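Local coordinates for protein putative tagatose-6-phosphate ketose/aldose isomerase (Escherichia coli, PDB 3C3J) that is a putative isomerase of the SIS family, built from two SIS domains, each with a five-stranded parallel sheet flanked by helices, at residues 68-73 and 236-241; 90-95 and 120-125; 102-107 and 130-135; 175-180 and 338-343; 249-254 and 357-362. All blocks are in the same frame, centred on the assembly; numbering follows the deposited sequence.

Contact 1: residues 68-73 and 236-241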
# COMPACT_ATOMS: atom_id res chain seq x y z
N GLY A 68 1.09 10.30 -5.19
CA GLY A 68 1.94 9.40 -5.94
C GLY A 68 1.30 8.05 -6.15
O GLY A 68 1.49 7.45 -7.18
N ASP A 69 0.57 7.56 -5.15
CA ASP A 69 -0.19 6.30 -5.29
C ASP A 69 -1.18 6.35 -6.45
O ASP A 69 -1.32 5.36 -7.19
CB ASP A 69 -0.91 5.94 -4.00
CG ASP A 69 0.05 5.55 -2.86
OD1 ASP A 69 1.24 5.31 -3.12
OD2 ASP A 69 -0.39 5.50 -1.69
N ILE A 70 -1.83 7.50 -6.63
CA ILE A 70 -2.80 7.65 -7.72
C ILE A 70 -2.09 7.83 -9.08
O ILE A 70 -2.48 7.17 -10.06
CB ILE A 70 -3.77 8.80 -7.46
CG1 ILE A 70 -4.56 8.53 -6.17
CG2 ILE A 70 -4.75 8.98 -8.63
CD1 ILE A 70 -5.29 9.74 -5.63
N ILE A 71 -1.05 8.66 -9.15
CA ILE A 71 -0.54 9.12 -10.44
C ILE A 71 0.82 8.58 -10.89
O ILE A 71 1.12 8.71 -12.08
CB ILE A 71 -0.53 10.67 -10.56
CG1 ILE A 71 0.55 11.33 -9.68
CG2 ILE A 71 -1.92 11.27 -10.28
CD1 ILE A 71 0.61 12.87 -9.85
N ALA A 72 1.67 8.04 -9.99
CA ALA A 72 3.03 7.62 -10.37
C ALA A 72 3.04 6.54 -11.47
O ALA A 72 3.77 6.66 -12.47
CB ALA A 72 3.83 7.19 -9.14
N PRO A 73 2.19 5.50 -11.34
CA PRO A 73 2.21 4.48 -12.39
C PRO A 73 1.77 5.02 -13.74
O PRO A 73 2.42 4.74 -14.73
CB PRO A 73 1.22 3.43 -11.88
CG PRO A 73 1.17 3.67 -10.38
CD PRO A 73 1.27 5.13 -10.25
N GLN A 236 -6.98 2.88 -6.51
CA GLN A 236 -6.82 2.39 -5.16
C GLN A 236 -6.29 3.52 -4.24
O GLN A 236 -6.69 3.63 -3.07
CB GLN A 236 -5.95 1.12 -5.07
CG GLN A 236 -5.95 0.60 -3.64
CD GLN A 236 -5.18 -0.67 -3.38
OE1 GLN A 236 -4.59 -1.31 -4.30
NE2 GLN A 236 -5.16 -1.05 -2.10
N GLY A 237 -5.39 4.36 -4.76
CA GLY A 237 -4.92 5.52 -4.01
C GLY A 237 -6.04 6.51 -3.68
O GLY A 237 -6.05 7.10 -2.60
N ALA A 238 -6.98 6.70 -4.61
CA ALA A 238 -8.17 7.51 -4.36
C ALA A 238 -9.05 6.88 -3.28
O ALA A 238 -9.57 7.58 -2.37
CB ALA A 238 -8.96 7.71 -5.67
N ALA A 239 -9.20 5.56 -3.36
CA ALA A 239 -9.91 4.80 -2.31
C ALA A 239 -9.25 4.97 -0.95
O ALA A 239 -9.94 5.14 0.05
CB ALA A 239 -10.05 3.33 -2.68
N ARG A 240 -7.92 4.96 -0.92
CA ARG A 240 -7.16 5.12 0.32
C ARG A 240 -7.35 6.49 0.93
O ARG A 240 -7.59 6.61 2.16
CB ARG A 240 -5.68 4.86 0.06
CG ARG A 240 -4.85 4.73 1.31
CD ARG A 240 -3.42 4.28 0.88
NE ARG A 240 -2.58 3.95 2.01
CZ ARG A 240 -1.32 3.53 1.89
NH1 ARG A 240 -0.75 3.42 0.69
NH2 ARG A 240 -0.62 3.25 2.96
N GLU A 241 -7.27 7.53 0.11
CA GLU A 241 -7.57 8.90 0.56
C GLU A 241 -9.01 9.04 1.08
O GLU A 241 -9.26 9.72 2.09
CB GLU A 241 -7.33 9.87 -0.60
CG GLU A 241 -7.75 11.34 -0.39
CD GLU A 241 -7.29 11.96 0.93
OE1 GLU A 241 -6.38 11.41 1.61
OE2 GLU A 241 -7.85 13.03 1.27

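Contact 2: residues 90-95 and 120-125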
# COMPACT_ATOMS: atom_id res chain seq x y z
N ASP A 90 8.38 6.69 4.90
CA ASP A 90 9.34 5.60 4.60
C ASP A 90 10.75 6.09 4.27
O ASP A 90 11.74 5.43 4.65
CB ASP A 90 8.86 4.72 3.43
CG ASP A 90 7.62 3.91 3.77
OD1 ASP A 90 7.36 3.67 4.97
OD2 ASP A 90 6.89 3.51 2.83
N LEU A 91 10.86 7.22 3.58
CA LEU A 91 12.17 7.82 3.30
C LEU A 91 12.88 8.17 4.58
O LEU A 91 14.09 7.92 4.71
CB LEU A 91 12.04 9.06 2.40
CG LEU A 91 11.65 8.81 0.94
CD1 LEU A 91 11.64 10.15 0.11
CD2 LEU A 91 12.53 7.73 0.32
N VAL A 92 12.15 8.69 5.57
CA VAL A 92 12.77 9.17 6.80
C VAL A 92 13.22 8.00 7.70
O VAL A 92 14.28 8.08 8.31
CB VAL A 92 11.84 10.15 7.57
CG1 VAL A 92 12.41 10.44 8.95
CG2 VAL A 92 11.63 11.45 6.81
N THR A 93 12.45 6.92 7.75
CA THR A 93 12.78 5.78 8.63
C THR A 93 13.74 4.77 7.99
O THR A 93 14.54 4.19 8.67
CB THR A 93 11.54 5.00 9.12
OG1 THR A 93 10.86 4.43 8.00
CG2 THR A 93 10.59 5.91 9.96
N ASN A 94 13.66 4.61 6.67
CA ASN A 94 14.43 3.60 5.94
C ASN A 94 15.06 4.18 4.64
O ASN A 94 14.92 3.59 3.57
CB ASN A 94 13.52 2.41 5.57
CG ASN A 94 13.08 1.59 6.78
OD1 ASN A 94 13.58 0.47 7.02
ND2 ASN A 94 12.15 2.12 7.53
N PRO A 95 15.81 5.29 4.74
CA PRO A 95 16.32 5.95 3.53
C PRO A 95 17.16 5.03 2.65
O PRO A 95 17.09 5.12 1.43
CB PRO A 95 17.22 7.07 4.06
CG PRO A 95 17.50 6.72 5.47
CD PRO A 95 16.28 5.98 5.96
N VAL A 120 10.99 18.03 5.25
CA VAL A 120 12.33 18.60 5.25
C VAL A 120 13.39 17.52 5.42
O VAL A 120 14.41 17.52 4.73
CB VAL A 120 12.45 19.69 6.36
CG1 VAL A 120 13.85 20.27 6.38
CG2 VAL A 120 11.40 20.81 6.12
N ALA A 121 13.13 16.59 6.32
CA ALA A 121 14.03 15.46 6.54
C ALA A 121 14.21 14.61 5.27
O ALA A 121 15.32 14.22 4.97
CB ALA A 121 13.54 14.62 7.70
N ALA A 122 13.12 14.35 4.52
CA ALA A 122 13.24 13.58 3.28
C ALA A 122 14.12 14.28 2.22
O ALA A 122 14.94 13.63 1.54
CB ALA A 122 11.85 13.24 2.72
N VAL A 123 13.98 15.59 2.11
CA VAL A 123 14.80 16.40 1.22
C VAL A 123 16.30 16.26 1.60
O VAL A 123 17.15 16.01 0.73
CB VAL A 123 14.33 17.89 1.19
CG1 VAL A 123 15.36 18.81 0.49
CG2 VAL A 123 12.97 18.01 0.48
N GLU A 124 16.59 16.42 2.88
CA GLU A 124 17.97 16.38 3.38
C GLU A 124 18.58 15.00 3.17
O GLU A 124 19.74 14.88 2.76
CB GLU A 124 18.01 16.73 4.89
CG GLU A 124 17.61 18.20 5.23
CD GLU A 124 17.43 18.46 6.77
OE1 GLU A 124 17.28 17.48 7.55
OE2 GLU A 124 17.41 19.64 7.21
N LEU A 125 17.79 13.96 3.44
CA LEU A 125 18.24 12.59 3.27
C LEU A 125 18.53 12.27 1.79
O LEU A 125 19.56 11.66 1.48
CB LEU A 125 17.22 11.64 3.88
CG LEU A 125 17.24 11.48 5.40
CD1 LEU A 125 15.92 10.81 5.86
CD2 LEU A 125 18.47 10.65 5.83

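Contact 3: residues 102-107 and 130-135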
# COMPACT_ATOMS: atom_id res chain seq x y z
N ALA A 102 23.42 5.43 -6.97
CA ALA A 102 24.04 5.12 -8.26
C ALA A 102 23.37 5.80 -9.45
O ALA A 102 23.90 5.70 -10.56
CB ALA A 102 24.03 3.59 -8.49
N HIS A 103 22.23 6.46 -9.22
CA HIS A 103 21.48 7.12 -10.29
C HIS A 103 21.13 8.55 -9.89
O HIS A 103 21.00 8.84 -8.69
CB HIS A 103 20.15 6.41 -10.57
CG HIS A 103 20.29 4.97 -10.91
ND1 HIS A 103 21.03 4.52 -11.99
CD2 HIS A 103 19.78 3.86 -10.32
CE1 HIS A 103 20.98 3.21 -12.03
NE2 HIS A 103 20.21 2.78 -11.05
N PRO A 104 20.90 9.42 -10.88
CA PRO A 104 20.39 10.73 -10.52
C PRO A 104 18.95 10.58 -9.99
O PRO A 104 18.27 9.59 -10.29
CB PRO A 104 20.43 11.54 -11.83
CG PRO A 104 21.21 10.70 -12.82
CD PRO A 104 21.07 9.29 -12.35
N LEU A 105 18.55 11.52 -9.15
CA LEU A 105 17.21 11.55 -8.60
C LEU A 105 16.56 12.92 -8.75
O LEU A 105 17.19 13.95 -8.49
CB LEU A 105 17.27 11.20 -7.11
CG LEU A 105 16.00 11.33 -6.27
CD1 LEU A 105 14.88 10.42 -6.77
CD2 LEU A 105 16.27 11.06 -4.80
N LEU A 106 15.28 12.93 -9.10
CA LEU A 106 14.44 14.10 -9.02
C LEU A 106 13.39 13.77 -7.97
O LEU A 106 12.59 12.85 -8.16
CB LEU A 106 13.77 14.41 -10.36
CG LEU A 106 12.75 15.56 -10.34
CD1 LEU A 106 13.36 16.87 -9.79
CD2 LEU A 106 12.09 15.77 -11.73
N LEU A 107 13.40 14.50 -6.88
CA LEU A 107 12.45 14.28 -5.78
C LEU A 107 11.34 15.31 -5.86
O LEU A 107 11.59 16.53 -5.76
CB LEU A 107 13.14 14.36 -4.41
CG LEU A 107 12.31 13.93 -3.20
CD1 LEU A 107 11.93 12.43 -3.30
CD2 LEU A 107 13.05 14.26 -1.89
N VAL A 130 22.07 10.75 -2.35
CA VAL A 130 22.13 10.71 -3.82
C VAL A 130 22.98 11.86 -4.33
O VAL A 130 22.60 13.03 -4.21
CB VAL A 130 20.73 10.70 -4.45
CG1 VAL A 130 20.82 10.49 -6.00
CG2 VAL A 130 19.87 9.63 -3.77
N PRO A 131 24.18 11.52 -4.85
CA PRO A 131 25.10 12.56 -5.29
C PRO A 131 24.53 13.55 -6.28
O PRO A 131 24.78 14.75 -6.15
CB PRO A 131 26.27 11.77 -5.90
CG PRO A 131 26.16 10.41 -5.37
CD PRO A 131 24.73 10.16 -5.03
N GLU A 132 23.80 13.08 -7.27
CA GLU A 132 23.14 13.96 -8.24
C GLU A 132 21.63 14.00 -7.98
O GLU A 132 20.86 13.20 -8.50
CB GLU A 132 23.45 13.53 -9.68
CG GLU A 132 23.11 14.64 -10.67
CD GLU A 132 23.28 14.25 -12.13
OE1 GLU A 132 23.84 13.17 -12.43
OE2 GLU A 132 22.83 15.07 -12.97
N CYS A 133 21.24 14.98 -7.18
CA CYS A 133 19.89 15.07 -6.64
C CYS A 133 19.29 16.43 -6.97
O CYS A 133 19.95 17.49 -6.80
CB CYS A 133 19.90 14.87 -5.13
SG CYS A 133 18.29 14.52 -4.47
N TYR A 134 18.06 16.38 -7.48
CA TYR A 134 17.29 17.56 -7.85
C TYR A 134 15.95 17.49 -7.16
O TYR A 134 15.49 16.41 -6.79
CB TYR A 134 17.10 17.67 -9.36
CG TYR A 134 18.38 17.57 -10.13
CD1 TYR A 134 19.17 18.69 -10.37
CD2 TYR A 134 18.83 16.33 -10.60
CE1 TYR A 134 20.36 18.58 -11.07
CE2 TYR A 134 20.03 16.21 -11.32
CZ TYR A 134 20.78 17.34 -11.55
OH TYR A 134 21.99 17.23 -12.23
N HIS A 135 15.34 18.65 -6.98
CA HIS A 135 14.07 18.79 -6.22
C HIS A 135 13.06 19.66 -6.94
O HIS A 135 13.42 20.73 -7.48
CB HIS A 135 14.34 19.40 -4.85
CG HIS A 135 15.18 18.54 -3.98
ND1 HIS A 135 16.54 18.69 -3.87
CD2 HIS A 135 14.85 17.48 -3.21
CE1 HIS A 135 17.01 17.77 -3.05
NE2 HIS A 135 16.00 17.02 -2.64
O HOH W 1 23.34 10.35 -8.12

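Contact 4: residues 175-180 and 338-343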
# COMPACT_ATOMS: atom_id res chain seq x y z
N SER A 175 -5.84 21.26 -1.07
CA SER A 175 -4.37 21.16 -1.13
C SER A 175 -3.97 19.91 -1.94
O SER A 175 -3.25 20.00 -2.94
CB SER A 175 -3.76 21.16 0.27
OG SER A 175 -4.37 20.17 1.09
N ILE A 176 -4.49 18.76 -1.54
CA ILE A 176 -4.16 17.51 -2.21
C ILE A 176 -4.59 17.52 -3.69
O ILE A 176 -3.79 17.22 -4.56
CB ILE A 176 -4.67 16.23 -1.45
CG1 ILE A 176 -4.33 14.96 -2.25
CG2 ILE A 176 -6.17 16.25 -1.17
CD1 ILE A 176 -5.32 14.56 -3.29
N THR A 177 -5.84 17.85 -3.98
CA THR A 177 -6.30 17.82 -5.38
C THR A 177 -5.55 18.84 -6.26
O THR A 177 -5.20 18.54 -7.42
CB THR A 177 -7.82 17.96 -5.49
OG1 THR A 177 -8.24 19.22 -4.93
CG2 THR A 177 -8.52 16.73 -4.80
N THR A 178 -5.22 20.01 -5.71
CA THR A 178 -4.54 21.01 -6.53
C THR A 178 -3.08 20.61 -6.79
O THR A 178 -2.57 20.75 -7.92
CB THR A 178 -4.69 22.46 -5.96
OG1 THR A 178 -6.08 22.72 -5.69
CG2 THR A 178 -4.14 23.49 -6.97
N MSE A 179 -2.42 20.05 -5.77
CA MSE A 179 -1.08 19.52 -5.94
C MSE A 179 -1.05 18.39 -6.96
O MSE A 179 -0.15 18.35 -7.79
CB MSE A 179 -0.49 19.06 -4.60
CG MSE A 179 -0.11 20.24 -3.70
SE MSE A 179 0.83 19.73 -2.05
CE MSE A 179 -0.42 18.45 -1.36
N MSE A 180 -2.06 17.51 -6.91
CA MSE A 180 -2.14 16.40 -7.83
C MSE A 180 -2.31 16.85 -9.29
O MSE A 180 -1.62 16.36 -10.18
CB MSE A 180 -3.28 15.45 -7.44
CG MSE A 180 -3.32 14.22 -8.33
SE MSE A 180 -4.23 12.74 -7.46
CE MSE A 180 -6.00 13.59 -7.08
N GLN A 338 -10.60 10.95 -13.59
CA GLN A 338 -11.69 10.42 -12.74
C GLN A 338 -11.46 10.51 -11.24
O GLN A 338 -12.42 10.65 -10.48
CB GLN A 338 -11.93 8.94 -13.03
CG GLN A 338 -12.64 8.63 -14.33
CD GLN A 338 -13.52 7.39 -14.20
OE1 GLN A 338 -13.05 6.27 -13.86
NE2 GLN A 338 -14.78 7.57 -14.47
N ALA A 339 -10.21 10.34 -10.81
CA ALA A 339 -9.85 10.38 -9.40
C ALA A 339 -10.42 11.65 -8.76
O ALA A 339 -10.95 11.61 -7.66
CB ALA A 339 -8.32 10.34 -9.21
N PHE A 340 -10.35 12.77 -9.47
CA PHE A 340 -10.88 14.06 -8.99
C PHE A 340 -12.39 14.00 -8.73
O PHE A 340 -12.88 14.42 -7.68
CB PHE A 340 -10.52 15.17 -9.97
CG PHE A 340 -9.05 15.43 -10.05
CD1 PHE A 340 -8.45 16.38 -9.23
CD2 PHE A 340 -8.25 14.73 -10.93
CE1 PHE A 340 -7.08 16.60 -9.30
CE2 PHE A 340 -6.86 14.95 -11.01
CZ PHE A 340 -6.29 15.87 -10.19
N CYS A 341 -13.12 13.43 -9.68
CA CYS A 341 -14.57 13.23 -9.55
C CYS A 341 -14.93 12.35 -8.35
O CYS A 341 -15.79 12.73 -7.57
CB CYS A 341 -15.12 12.57 -10.80
SG CYS A 341 -14.70 13.42 -12.38
N PHE A 342 -14.26 11.21 -8.20
CA PHE A 342 -14.56 10.31 -7.07
C PHE A 342 -14.29 10.99 -5.74
O PHE A 342 -15.09 10.87 -4.80
CB PHE A 342 -13.75 9.02 -7.17
CG PHE A 342 -14.09 8.17 -8.37
CD1 PHE A 342 -15.39 7.76 -8.61
CD2 PHE A 342 -13.09 7.78 -9.25
CE1 PHE A 342 -15.70 6.97 -9.73
CE2 PHE A 342 -13.38 6.99 -10.36
CZ PHE A 342 -14.69 6.59 -10.60
N LEU A 343 -13.19 11.73 -5.66
CA LEU A 343 -12.83 12.44 -4.45
C LEU A 343 -13.89 13.46 -4.00
O LEU A 343 -14.08 13.64 -2.81
CB LEU A 343 -11.44 13.09 -4.58
CG LEU A 343 -10.29 12.08 -4.45
CD1 LEU A 343 -8.96 12.76 -4.73
CD2 LEU A 343 -10.26 11.34 -3.08

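Contact 5: residues 249-254 and 357-362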
# COMPACT_ATOMS: atom_id res chain seq x y z
N LEU A 249 -12.32 12.48 9.89
CA LEU A 249 -13.39 13.42 10.19
C LEU A 249 -14.42 12.84 11.18
O LEU A 249 -15.11 13.60 11.89
CB LEU A 249 -14.04 13.92 8.90
CG LEU A 249 -13.13 14.79 8.03
CD1 LEU A 249 -13.86 15.28 6.81
CD2 LEU A 249 -12.52 15.99 8.80
N THR A 250 -14.50 11.51 11.25
CA THR A 250 -15.36 10.87 12.27
C THR A 250 -14.62 10.50 13.55
O THR A 250 -15.18 9.77 14.39
CB THR A 250 -16.09 9.63 11.74
OG1 THR A 250 -15.17 8.54 11.54
CG2 THR A 250 -16.91 9.95 10.45
N ALA A 251 -13.39 10.99 13.71
CA ALA A 251 -12.52 10.65 14.85
C ALA A 251 -12.47 9.14 15.09
O ALA A 251 -12.56 8.68 16.23
CB ALA A 251 -12.99 11.38 16.12
N GLY A 252 -12.38 8.38 14.01
CA GLY A 252 -12.29 6.94 14.13
C GLY A 252 -13.59 6.20 14.34
O GLY A 252 -13.60 4.97 14.32
N LYS A 253 -14.69 6.90 14.51
CA LYS A 253 -15.93 6.20 14.83
C LYS A 253 -16.41 5.31 13.70
O LYS A 253 -16.96 4.24 13.93
CB LYS A 253 -17.02 7.18 15.27
CG LYS A 253 -16.64 7.95 16.55
CD LYS A 253 -16.18 7.05 17.71
CE LYS A 253 -15.45 7.87 18.79
NZ LYS A 253 -14.34 8.69 18.21
N LEU A 254 -16.23 5.74 12.46
CA LEU A 254 -16.51 4.85 11.34
C LEU A 254 -15.20 4.23 10.89
O LEU A 254 -14.30 4.96 10.42
CB LEU A 254 -17.12 5.67 10.21
CG LEU A 254 -17.76 4.99 8.99
CD1 LEU A 254 -18.48 3.66 9.32
CD2 LEU A 254 -18.73 6.01 8.33
N MSE A 357 -22.72 13.29 13.12
CA MSE A 357 -22.45 12.70 14.43
C MSE A 357 -22.08 13.75 15.49
O MSE A 357 -21.64 13.38 16.58
CB MSE A 357 -21.34 11.67 14.32
CG MSE A 357 -19.97 12.27 14.07
SE MSE A 357 -18.56 10.92 14.20
CE MSE A 357 -18.64 10.62 16.17
N GLY A 358 -22.20 15.03 15.17
CA GLY A 358 -21.95 16.09 16.16
C GLY A 358 -20.49 16.47 16.34
O GLY A 358 -20.13 17.16 17.30
N ASN A 359 -19.63 16.03 15.43
CA ASN A 359 -18.22 16.38 15.50
C ASN A 359 -17.97 17.74 14.84
O ASN A 359 -18.84 18.28 14.19
CB ASN A 359 -17.37 15.28 14.86
CG ASN A 359 -15.92 15.30 15.33
OD1 ASN A 359 -15.54 16.07 16.24
ND2 ASN A 359 -15.10 14.48 14.70
N THR A 360 -16.79 18.29 15.08
CA THR A 360 -16.36 19.55 14.51
C THR A 360 -15.31 19.22 13.43
O THR A 360 -14.16 18.97 13.76
CB THR A 360 -15.77 20.47 15.61
OG1 THR A 360 -14.80 19.74 16.36
CG2 THR A 360 -16.87 20.94 16.59
N PRO A 361 -15.72 19.17 12.16
CA PRO A 361 -14.81 18.61 11.13
C PRO A 361 -13.50 19.35 10.93
O PRO A 361 -12.53 18.71 10.54
CB PRO A 361 -15.65 18.63 9.84
CG PRO A 361 -16.80 19.49 10.10
CD PRO A 361 -17.01 19.58 11.59
N ASP A 362 -13.46 20.67 11.17
CA ASP A 362 -12.23 21.44 10.95
C ASP A 362 -11.15 21.06 11.97
O ASP A 362 -9.97 21.23 11.71
CB ASP A 362 -12.50 22.95 11.01
CG ASP A 362 -13.38 23.45 9.86
OD1 ASP A 362 -13.52 22.75 8.82
OD2 ASP A 362 -13.93 24.56 10.00

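Contact 1: residues 68-73 and 236-241
The carboxylate of Asp69 and the guanidinium of Arg240 lie in planes only 7° apart, yet they do not meet as a paired, two-pronged bridge. A single oxygen takes part: Asp69 OD2 stands 3.2 Å from Arg240 NH1 in a salt bridge, approaching the guanidinium obliquely. The two residues sit on helices 63-79 and 235-249, which belong to different SIS domains, so this antiparallel helix pair is an interdomain contact near the centre of the chain. The axes of the short segments run at 169° and come within 8.0 Å. That approach is close for helices and is explained by Gly237, whose CA lies 4.8 Å from the CA of Ile70. With no side chain on Gly237, the neighbouring helix rests on its bare backbone: Asp69 CB is 4.0 Å from Gly237 CA. The Arg240 chain, extended from CG to NE with CG anti to the backbone N (chi1 -168°), carries the guanidinium across to the Asp69 carboxylate. Outside the pair, Tyr258 of strand 255-259 and Phe66 of helix 63-79 also touch the arginine. The charged pair is partly exposed, whereas the apolar part beside it is buried. There Ile70 carries its CG1 branch toward the second helix, and Met180 and Ala339 pack against the same isoleucine. Glu241, one residue beyond Arg240, turns its carboxylate to Lys245 and Thr63. On the apolar side, Ile70 CD1 meets the methyl CB of Ala238 at 4.2 Å, while Ile70 CG1 lies 3.4 Å from Ala238 N.

Contact 2: residues 90-95 and 120-125
Leu125 can be followed outward from helix 117-129 into the groove it shares with residues 90-95. From CB, which points toward that segment, CG turns beside the backbone N (chi1 -79°), and the two methyls then part. CD1 goes to the end of helix 88-93, lying 3.6 Å from Leu91 O and 3.7 Å from Val92 CA; CD2 goes to the pyrrolidine ring of Pro95, 4.1 Å from its CG. One leucine thus bridges the last turn of the helix and the proline that follows it. Both elements belong to the alpha/beta sandwich of a SIS domain, where helices 88-93 and 117-129, with strand 105-111 between them in sequence, pack together in the interior. One turn earlier in helix 117-129, Ala121 and Ala122 offer only methyl groups to the other segment, which lets the backbones draw near: the CA atoms of Val92 and Ala122 are 5.7 Å apart. Val92 sends CG2 into this part, 3.8 Å from Ala121 CB, and the same methyl lies near Ala122 as well. Ile379, in a loop close to the C terminus, packs on Val92 and Ala121. No hydrogen bond joins the two segments; the interface is held by apolar contact alone. The polar end of the helix instead serves the dimer: Val92 O and Thr93 O accept hydrogen bonds from Tyr287 and Thr288 of the second subunit, and Tyr287 of that subunit also packs on Pro95. On the sheet side, where Leu107 of strand 105-111 underlies Leu91, Leu91 CD1 approaches Ala122 CB at 4.1 Å.

Contact 3: residues 102-107 and 130-135
Leu105 fills the apolar centre, its CB 3.8 Å from Val130 CG1 and its CD2 4.0 Å from Cys133 SG. The leucine and valine side chains cross at about a right angle. Leu107 continues this face of the sheet against His135, and helix 117-129 covers it through Ala126. On the other face, Leu106 CG stands anti to its backbone N (chi1 174°), which carries CD1 to 3.8 Å from Tyr134 CB; Leu45 and Leu48 of helix 23-49 pack there. These are neighbouring parallel strands of a beta-alpha-beta unit, 105-111 and 133-139 with helix 117-129 connecting them, in a SIS-domain sheet. Three backbone hydrogen bonds fix the register. Leu105 N donates to Glu132 O, Tyr134 N to Leu105 O at 2.8 Å, and Leu107 N to Tyr134 O with an almost straight N-H...O angle of 171°. Toward the edge, the Pro104 ring lies alongside the extended Glu132 chain, CG 3.6 Å from OE1. Tyr134 OH is modelled 2.4 Å from Glu132 OE2, which lies in the plane of the ring and also pairs with Lys51; so short a bond is doubtful. Outermost, a water accepts from Glu132 N at 2.9 Å and donates weakly to His103 O.

Contact 4: residues 175-180 and 338-343
A Met-aromatic contact lies at the centre of this interdomain helix packing, where helix 174-187 of one SIS domain faces helix 335-356 of the other close to the middle of the chain. Met180, a selenomethionine in this model, places its CE over one face of the Phe340 ring, 4.0 Å from the centroid and 19° off the ring normal, which is the geometry of a CH-pi contact displaced toward the rim. The SE atom lies farther out and more obliquely, 5.2 Å from the same centroid. This placement follows from a chain that leaves the helix with CG anti to the backbone N (chi1 -176°) and then bends at chi3, folding the methyl back over the ring. The same CE meets Leu343 CD1 tip to tip at 3.9 Å, so one methyl touches both side chains. The ring edge has a different neighbour: Thr177 O lies in the ring plane, 3.3 Å from Phe340 CE1. Thr177 adds its CG2, 4.0 Å from Leu343 CD1, the two side chains passing alongside each other in opposite senses. Its hydroxyl is engaged by Gln23 and Trp27, and Trp27 and Phe197 each make edge-to-face ring contacts with Phe340. Ile176 completes the apolar layer, its CD1 near Leu343 CD1. The segment axes are 11.2 Å apart at an angle of 172°, a spacing that large side chains span without any hydrogen bond between the two segments. The arrangement is that of an antiparallel helix pair packed through an aromatic and aliphatic layer between two SIS domains.

Contact 5: residues 249-254 and 357-362
Asn359 has CG anti to the backbone N (chi1 -159°), and this swings its amide across to the end of helix 235-249, where ND2 donates to Leu249 O at 2.9 Å. The donor stands well above the carbonyl plane, and the N-H...O angle is a bent 137°. Leu249 O also has Ser354 as a partner, so the carbonyl is held by two side-chain groups. Met357, a selenomethionine here, has CG between the backbone N and carbonyl carbon (chi1 71°) and a bend at chi3. Its SE comes 3.7 Å from Thr250 CB, and CE is tight against Lys253 CG at 3.4 Å, the two chains crossing at about a right angle. Leu249 CD2 lies 4.2 Å from Pro361 CB on the buried side. Thr250 to Lys253 form a type I' turn, closed by Lys253 N to Thr250 O at 2.9 Å, and Lys253 NZ curls back to Ala251 O at 2.7 Å. Ala251 and Gly358, both with positive phi, are the C-prime residues of two Schellman motifs. The contact therefore joins two helix ends: helix 235-249 stops here and leads into strand 255-259, while helix 335-356 stops beside it, its Leu351 and Leu355 touching Pro361. Gly252 O reaches Arg226 of the second subunit, at the start of strand 226-231 there.

Overall arrangement
From the N terminus, helix 63-79 supplies the first half of contact 1, which closes at helix 235-249, 163 residues later. Contacts 2 and 3 nest inside that loop and cross each other, because helix 88-93, strand 105-111, helix 117-129 and strand 133-139 follow one another and supply the two contacts in turn; they touch, and tie one SIS domain together. Contact 4 opens at helix 174-187 and closes at helix 335-356, crossing contact 1; the two touch, Ile70 against Met180, and together join the two domains. Contact 5 opens after contact 1 has closed, crosses contact 4 and links the ends of helices 235-249 and 335-356. Its centre is about 41 Å from that of contact 3.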